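Local coordinates for RNA-binding protein RMD9, mitochondrial (Saccharomyces cerevisiae S288C, PDB 7A9X) that binds a dodecameric motif in the 3'-untranslated regions of mitochondrial mRNAs and takes part in the processing or stability of these transcripts, at residues S109-I112 and H113-N117; R384-Q387 and E388-T391; L462-V465 and K466-E470. All coordinates share one frame; numbering follows the deposited sequence.

Contact 1: residues S109-I112 and H113-N117. With nucleotides of chain B.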
# COMPACT_ATOMS: atom_id res chain seq x y z
N SER A 109 -7.78 -12.80 23.37
CA SER A 109 -6.68 -11.88 23.07
C SER A 109 -5.65 -12.53 22.15
O SER A 109 -5.13 -11.88 21.23
CB SER A 109 -6.02 -11.42 24.36
OG SER A 109 -6.95 -10.72 25.18
N ARG A 110 -5.34 -13.81 22.38
CA ARG A 110 -4.40 -14.51 21.50
C ARG A 110 -4.95 -14.63 20.09
O ARG A 110 -4.19 -14.59 19.12
CB ARG A 110 -4.09 -15.89 22.07
CG ARG A 110 -3.38 -15.87 23.42
CD ARG A 110 -1.87 -15.86 23.27
NE ARG A 110 -1.34 -17.18 22.95
CZ ARG A 110 -0.05 -17.46 22.78
NH1 ARG A 110 0.34 -18.69 22.48
NH2 ARG A 110 0.86 -16.50 22.91
N LEU A 111 -6.27 -14.77 19.95
CA LEU A 111 -6.88 -14.82 18.62
C LEU A 111 -6.80 -13.47 17.92
O LEU A 111 -6.48 -13.41 16.73
CB LEU A 111 -8.33 -15.29 18.72
CG LEU A 111 -9.07 -15.39 17.38
CD1 LEU A 111 -8.39 -16.39 16.47
CD2 LEU A 111 -10.53 -15.76 17.61
N ILE A 112 -7.09 -12.39 18.64
CA ILE A 112 -7.02 -11.06 18.05
C ILE A 112 -5.60 -10.75 17.58
O ILE A 112 -5.40 -10.24 16.47
CB ILE A 112 -7.52 -9.99 19.05
CG1 ILE A 112 -8.99 -10.23 19.40
CG2 ILE A 112 -7.33 -8.60 18.48
CD1 ILE A 112 -9.53 -9.25 20.41
N HIS A 113 -4.61 -11.06 18.41
CA HIS A 113 -3.22 -10.89 18.01
C HIS A 113 -2.92 -11.69 16.74
O HIS A 113 -2.26 -11.19 15.82
CB HIS A 113 -2.30 -11.32 19.16
CG HIS A 113 -0.84 -11.12 18.89
ND1 HIS A 113 0.14 -11.56 19.76
CD2 HIS A 113 -0.19 -10.54 17.86
CE1 HIS A 113 1.33 -11.25 19.27
NE2 HIS A 113 1.16 -10.63 18.12
N LEU A 114 -3.43 -12.92 16.67
CA LEU A 114 -3.18 -13.76 15.50
C LEU A 114 -3.77 -13.15 14.24
O LEU A 114 -3.11 -13.12 13.19
CB LEU A 114 -3.75 -15.16 15.74
CG LEU A 114 -3.58 -16.14 14.58
CD1 LEU A 114 -2.10 -16.32 14.27
CD2 LEU A 114 -4.23 -17.47 14.90
N LEU A 115 -5.01 -12.66 14.32
CA LEU A 115 -5.60 -11.97 13.18
C LEU A 115 -4.82 -10.71 12.82
O LEU A 115 -4.74 -10.35 11.64
CB LEU A 115 -7.06 -11.63 13.48
CG LEU A 115 -8.01 -12.80 13.78
CD1 LEU A 115 -9.37 -12.29 14.23
CD2 LEU A 115 -8.15 -13.70 12.57
N HIS A 116 -4.25 -10.04 13.82
CA HIS A 116 -3.39 -8.89 13.53
C HIS A 116 -2.17 -9.32 12.73
O HIS A 116 -1.83 -8.69 11.72
CB HIS A 116 -2.97 -8.20 14.83
CG HIS A 116 -2.24 -6.91 14.62
ND1 HIS A 116 -1.59 -6.25 15.64
CD2 HIS A 116 -2.05 -6.16 13.51
CE1 HIS A 116 -1.04 -5.15 15.17
NE2 HIS A 116 -1.30 -5.07 13.87
N ASN A 117 -1.50 -10.39 13.15
CA ASN A 117 -0.35 -10.88 12.40
C ASN A 117 -0.76 -11.38 11.02
O ASN A 117 0.06 -11.36 10.09
CB ASN A 117 0.36 -11.98 13.18
CG ASN A 117 1.24 -11.43 14.29
OD1 ASN A 117 1.26 -10.22 14.53
ND2 ASN A 117 1.96 -12.31 14.97
P A B 4 2.99 -8.05 21.36
OP1 A B 4 1.68 -7.78 22.02
OP2 A B 4 3.03 -8.93 20.16
O5' A B 4 3.66 -6.67 20.92
C5' A B 4 3.85 -5.61 21.84
C4' A B 4 5.07 -4.79 21.49
O4' A B 4 6.28 -5.55 21.78
C3' A B 4 5.22 -4.42 20.02
O3' A B 4 4.44 -3.29 19.66
C2' A B 4 6.72 -4.19 19.89
O2' A B 4 7.09 -2.92 20.42
C1' A B 4 7.27 -5.28 20.81
N9 A B 4 7.54 -6.51 20.07
C8 A B 4 6.85 -7.70 20.11
N7 A B 4 7.33 -8.62 19.31
C5 A B 4 8.41 -8.00 18.70
C6 A B 4 9.33 -8.44 17.74
N6 A B 4 9.32 -9.67 17.21
N1 A B 4 10.29 -7.57 17.33
C2 A B 4 10.30 -6.34 17.86
N3 A B 4 9.48 -5.81 18.77
C4 A B 4 8.55 -6.70 19.15

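Contact 2: residues R384-Q387 and E388-T391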
# COMPACT_ATOMS: atom_id res chain seq x y z
N ARG A 384 18.59 14.72 -19.40
CA ARG A 384 19.95 14.57 -18.91
C ARG A 384 19.96 14.14 -17.45
O ARG A 384 20.79 13.32 -17.04
CB ARG A 384 20.72 15.89 -19.10
CG ARG A 384 21.99 16.00 -18.26
CD ARG A 384 22.95 17.05 -18.82
NE ARG A 384 22.26 18.24 -19.32
CZ ARG A 384 21.85 19.24 -18.56
NH1 ARG A 384 21.24 20.28 -19.12
NH2 ARG A 384 22.03 19.21 -17.25
N LYS A 385 19.03 14.66 -16.64
CA LYS A 385 18.96 14.25 -15.24
C LYS A 385 18.51 12.80 -15.11
O LYS A 385 18.98 12.09 -14.21
CB LYS A 385 18.02 15.18 -14.47
CG LYS A 385 18.16 15.09 -12.95
CD LYS A 385 19.48 15.66 -12.48
CE LYS A 385 19.59 15.63 -10.96
NZ LYS A 385 20.83 16.29 -10.47
N LEU A 386 17.62 12.34 -15.99
CA LEU A 386 17.20 10.94 -15.96
C LEU A 386 18.38 10.01 -16.23
O LEU A 386 18.51 8.96 -15.58
CB LEU A 386 16.09 10.69 -16.98
CG LEU A 386 14.68 11.16 -16.63
CD1 LEU A 386 13.75 10.96 -17.80
CD2 LEU A 386 14.17 10.42 -15.40
N GLN A 387 19.25 10.38 -17.18
CA GLN A 387 20.41 9.55 -17.47
C GLN A 387 21.33 9.44 -16.26
O GLN A 387 21.88 8.38 -15.98
CB GLN A 387 21.17 10.12 -18.67
CG GLN A 387 20.41 10.05 -19.98
CD GLN A 387 21.13 10.74 -21.11
OE1 GLN A 387 21.98 11.61 -20.88
NE2 GLN A 387 20.81 10.37 -22.34
N GLU A 388 21.50 10.54 -15.52
CA GLU A 388 22.27 10.49 -14.29
C GLU A 388 21.59 9.59 -13.26
O GLU A 388 22.27 8.86 -12.53
CB GLU A 388 22.45 11.91 -13.73
CG GLU A 388 23.14 11.98 -12.38
CD GLU A 388 23.22 13.39 -11.83
OE1 GLU A 388 23.19 14.35 -12.64
OE2 GLU A 388 23.30 13.55 -10.60
N ILE A 389 20.26 9.63 -13.20
CA ILE A 389 19.52 8.76 -12.29
C ILE A 389 19.67 7.30 -12.70
O ILE A 389 19.84 6.42 -11.85
CB ILE A 389 18.04 9.20 -12.24
CG1 ILE A 389 17.92 10.60 -11.64
CG2 ILE A 389 17.20 8.20 -11.46
CD1 ILE A 389 16.55 11.21 -11.76
N ILE A 390 19.61 7.02 -14.01
CA ILE A 390 19.74 5.65 -14.49
C ILE A 390 21.15 5.12 -14.22
O ILE A 390 21.33 3.97 -13.82
CB ILE A 390 19.38 5.58 -15.98
CG1 ILE A 390 17.90 5.86 -16.18
CG2 ILE A 390 19.75 4.22 -16.56
CD1 ILE A 390 17.51 6.09 -17.63
N THR A 391 22.16 5.96 -14.42
CA THR A 391 23.53 5.56 -14.14
C THR A 391 23.72 5.27 -12.65
O THR A 391 24.34 4.26 -12.28
CB THR A 391 24.50 6.65 -14.61
OG1 THR A 391 24.47 6.74 -16.04
CG2 THR A 391 25.93 6.34 -14.16

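Contact 3: residues L462-V465 and K466-E470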
# COMPACT_ATOMS: atom_id res chain seq x y z
N LEU A 462 -0.91 -5.93 -29.77
CA LEU A 462 -0.64 -7.33 -30.07
C LEU A 462 0.45 -7.89 -29.17
O LEU A 462 0.31 -8.99 -28.62
CB LEU A 462 -0.24 -7.48 -31.54
CG LEU A 462 -1.33 -7.22 -32.58
CD1 LEU A 462 -0.75 -7.21 -33.99
CD2 LEU A 462 -2.45 -8.25 -32.47
N GLU A 463 1.54 -7.14 -28.98
CA GLU A 463 2.62 -7.61 -28.13
C GLU A 463 2.18 -7.73 -26.68
O GLU A 463 2.72 -8.55 -25.93
CB GLU A 463 3.83 -6.68 -28.25
CG GLU A 463 5.12 -7.26 -27.68
CD GLU A 463 6.34 -6.41 -27.99
OE1 GLU A 463 6.19 -5.40 -28.70
OE2 GLU A 463 7.44 -6.76 -27.51
N LEU A 464 1.19 -6.94 -26.26
CA LEU A 464 0.63 -7.09 -24.92
C LEU A 464 -0.17 -8.38 -24.81
O LEU A 464 -0.01 -9.14 -23.84
CB LEU A 464 -0.25 -5.88 -24.58
CG LEU A 464 -1.10 -5.99 -23.31
CD1 LEU A 464 -0.23 -6.19 -22.08
CD2 LEU A 464 -1.98 -4.75 -23.15
N VAL A 465 -1.04 -8.65 -25.79
CA VAL A 465 -1.81 -9.89 -25.77
C VAL A 465 -0.87 -11.10 -25.85
O VAL A 465 -1.11 -12.13 -25.21
CB VAL A 465 -2.84 -9.90 -26.92
CG1 VAL A 465 -3.66 -11.18 -26.88
CG2 VAL A 465 -3.75 -8.69 -26.83
N LYS A 466 0.20 -10.99 -26.63
CA LYS A 466 1.19 -12.06 -26.69
C LYS A 466 1.83 -12.28 -25.33
O LYS A 466 1.91 -13.42 -24.84
CB LYS A 466 2.24 -11.75 -27.75
CG LYS A 466 1.73 -11.83 -29.18
CD LYS A 466 2.81 -11.45 -30.18
CE LYS A 466 2.29 -11.51 -31.62
NZ LYS A 466 3.33 -11.11 -32.61
N LYS A 467 2.29 -11.20 -24.69
CA LYS A 467 2.92 -11.33 -23.38
C LYS A 467 1.94 -11.81 -22.32
O LYS A 467 2.35 -12.44 -21.34
CB LYS A 467 3.55 -10.00 -22.96
CG LYS A 467 4.46 -10.10 -21.75
CD LYS A 467 5.66 -11.00 -22.03
CE LYS A 467 6.59 -11.09 -20.83
NZ LYS A 467 7.77 -11.94 -21.10
N LEU A 468 0.65 -11.51 -22.49
CA LEU A 468 -0.35 -12.06 -21.58
C LEU A 468 -0.37 -13.58 -21.65
O LEU A 468 -0.34 -14.26 -20.61
CB LEU A 468 -1.74 -11.49 -21.91
CG LEU A 468 -2.01 -10.03 -21.54
CD1 LEU A 468 -3.44 -9.65 -21.88
CD2 LEU A 468 -1.71 -9.77 -20.07
N ASN A 469 -0.42 -14.13 -22.86
CA ASN A 469 -0.45 -15.59 -23.01
C ASN A 469 0.90 -16.21 -22.70
O ASN A 469 0.96 -17.36 -22.24
CB ASN A 469 -0.92 -15.96 -24.41
CG ASN A 469 -2.32 -15.45 -24.72
OD1 ASN A 469 -3.14 -15.28 -23.82
ND2 ASN A 469 -2.59 -15.21 -25.99
N GLU A 470 2.00 -15.49 -22.95
CA GLU A 470 3.32 -16.00 -22.60
C GLU A 470 3.45 -16.20 -21.09
O GLU A 470 4.05 -17.17 -20.64
CB GLU A 470 4.41 -15.06 -23.10
CG GLU A 470 4.61 -15.07 -24.61
CD GLU A 470 5.68 -14.09 -25.05
OE1 GLU A 470 6.56 -13.75 -24.23
OE2 GLU A 470 5.62 -13.64 -26.22

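Contact 1: residues S109-I112 and H113-N117
Ser109 O accepts the backbone N-H of His113 at 3.0 Å (N to O) in a nearly straight bond (173°), and the i to i+4 pattern runs on without a break: Arg110 to Leu114, Leu111 to Leu115, Ile112 to His116. The bond from Leu114 N to Arg110 O is more bent, at 149°. Leu111 and Leu115 carry the pattern into their side chains, Leu111 CG lying 4.4 Å from Leu115 CD1; Leu111 rests on Ala90 and Tyr94 and Leu115 on Met87, all of helix 78-97. This stretch belongs to helix 105-128, which precedes the predicted pentatricopeptide repeats and packs against helix 168-180 of the first one. On that side His113 illustrates how a helix offers a ring to RNA. With CG anti to the backbone N (chi1 -177°), the imidazole is carried away from the preceding turn toward the phosphate of A4 of chain B, which meets it obliquely, its OP2 3.0 Å from His113 CE1 and 3.2 Å from His113 NE2. The ring has two further supports: His113 ND1 is hydrogen-bonded to Tyr169 OH, and His173 stacks on the imidazole. One turn on, His116 extends in the same rotamer, its NE2 hydrogen-bonded to Glu180 and its ND1 to His173.

Contact 2: residues R384-Q387 and E388-T391
Glu388 and Lys385 lie side by side one turn apart, their chains pointing the same way, and form an i to i+3 ion pair along the helix. It is a long one: Lys385 NZ is 3.7 Å from Glu388 OE2. The ammonium is just as far from the other carboxylate oxygen, so it straddles the group and favours neither branch. The bend in Lys385 at chi2 (69°) brings its chain alongside the acid, with Lys385 CD 3.9 Å from Glu388 OE1, whereas Glu388 reaches out fully extended. Asp338 gives the same ammonium a second, weak ion pair, which would probably share out its charge. Gln387 contributes mainly through its backbone. Its O takes two bonds from Thr391, one from the backbone N at 2.9 Å and one from OG1 at 3.1 Å, the donors arriving from opposite faces of the carbonyl plane. Thr391 can do this because chi1 (-67°) sets OG1 beside its own backbone N, turned back toward the preceding turn. On the buried face Leu386 CD2 approaches Ile389 CD1 to 4.4 Å. Helix 379-396, the later part of the sixth repeat, packs among its neighbours: Ile389 meets Tyr341 and Trp344 of helix 337-351 and Phe367 and Phe371 of helix 357-374, while Leu386 and Ile390 share Met407 of helix 401-410.

Contact 3: residues L462-V465 and K466-E470
Leu468 folds back over Leu464, one turn earlier, and shows how a branched apolar chain can lie against the very carbonyl oxygen to which its own backbone N-H is bonded. Its CB sits 3.4 Å from Val465 O. At the next atom the chain turns toward the preceding residues, because chi1 of -73° places CG beside the backbone N and anti to the carbonyl carbon. Leu468 CG then comes within 3.2 Å of Leu464 O, which accepts the backbone N-H of Leu468 at 2.8 Å, and 4.3 Å from Leu464 CD1, where the two side chains touch. Of the two tips, Leu468 CD1 stays 4.0 Å from Leu464 O and CD2 is a little farther from it. In the next residue, Asn469 N bonds to Val465 O at 3.2 Å, and the Asn469 amide bends back over the same oxygen, with ND2 3.5 Å from Val465 O. On the exposed side Lys466 runs fully extended, and its CG passes close to Leu462 O. Lys467 makes a long salt bridge to Glu470. Leu464 and Leu468 face both Asp480 of helix 478-486 and helix 436-445, where they meet Tyr439 and Ile436 respectively; Leu462 and Val465 lean on Tyr551 of helix 540-551. Such a helix, packed between the one before it and the one after it, is the standard element of the stacked helical hairpins of a pentatricopeptide repeat protein, here in the eighth repeat.

How the contacts relate
Followed from the N terminus, the three contacts come strictly in series: none encloses or crosses another, and each closes no more than successive turns of a single helix. Contact 1 lies ahead of the first repeat and is where a helix meets both that repeat and the bound RNA. Well over two hundred residues later, contact 2 falls in the sixth repeat, on the opposite side of the chain's centre, about 46 Å from contact 1 between centres. Contact 3 follows in the eighth repeat, with its centre about 30 Å from that of contact 2. No two touch; other helices of the chain lie between them in sequence.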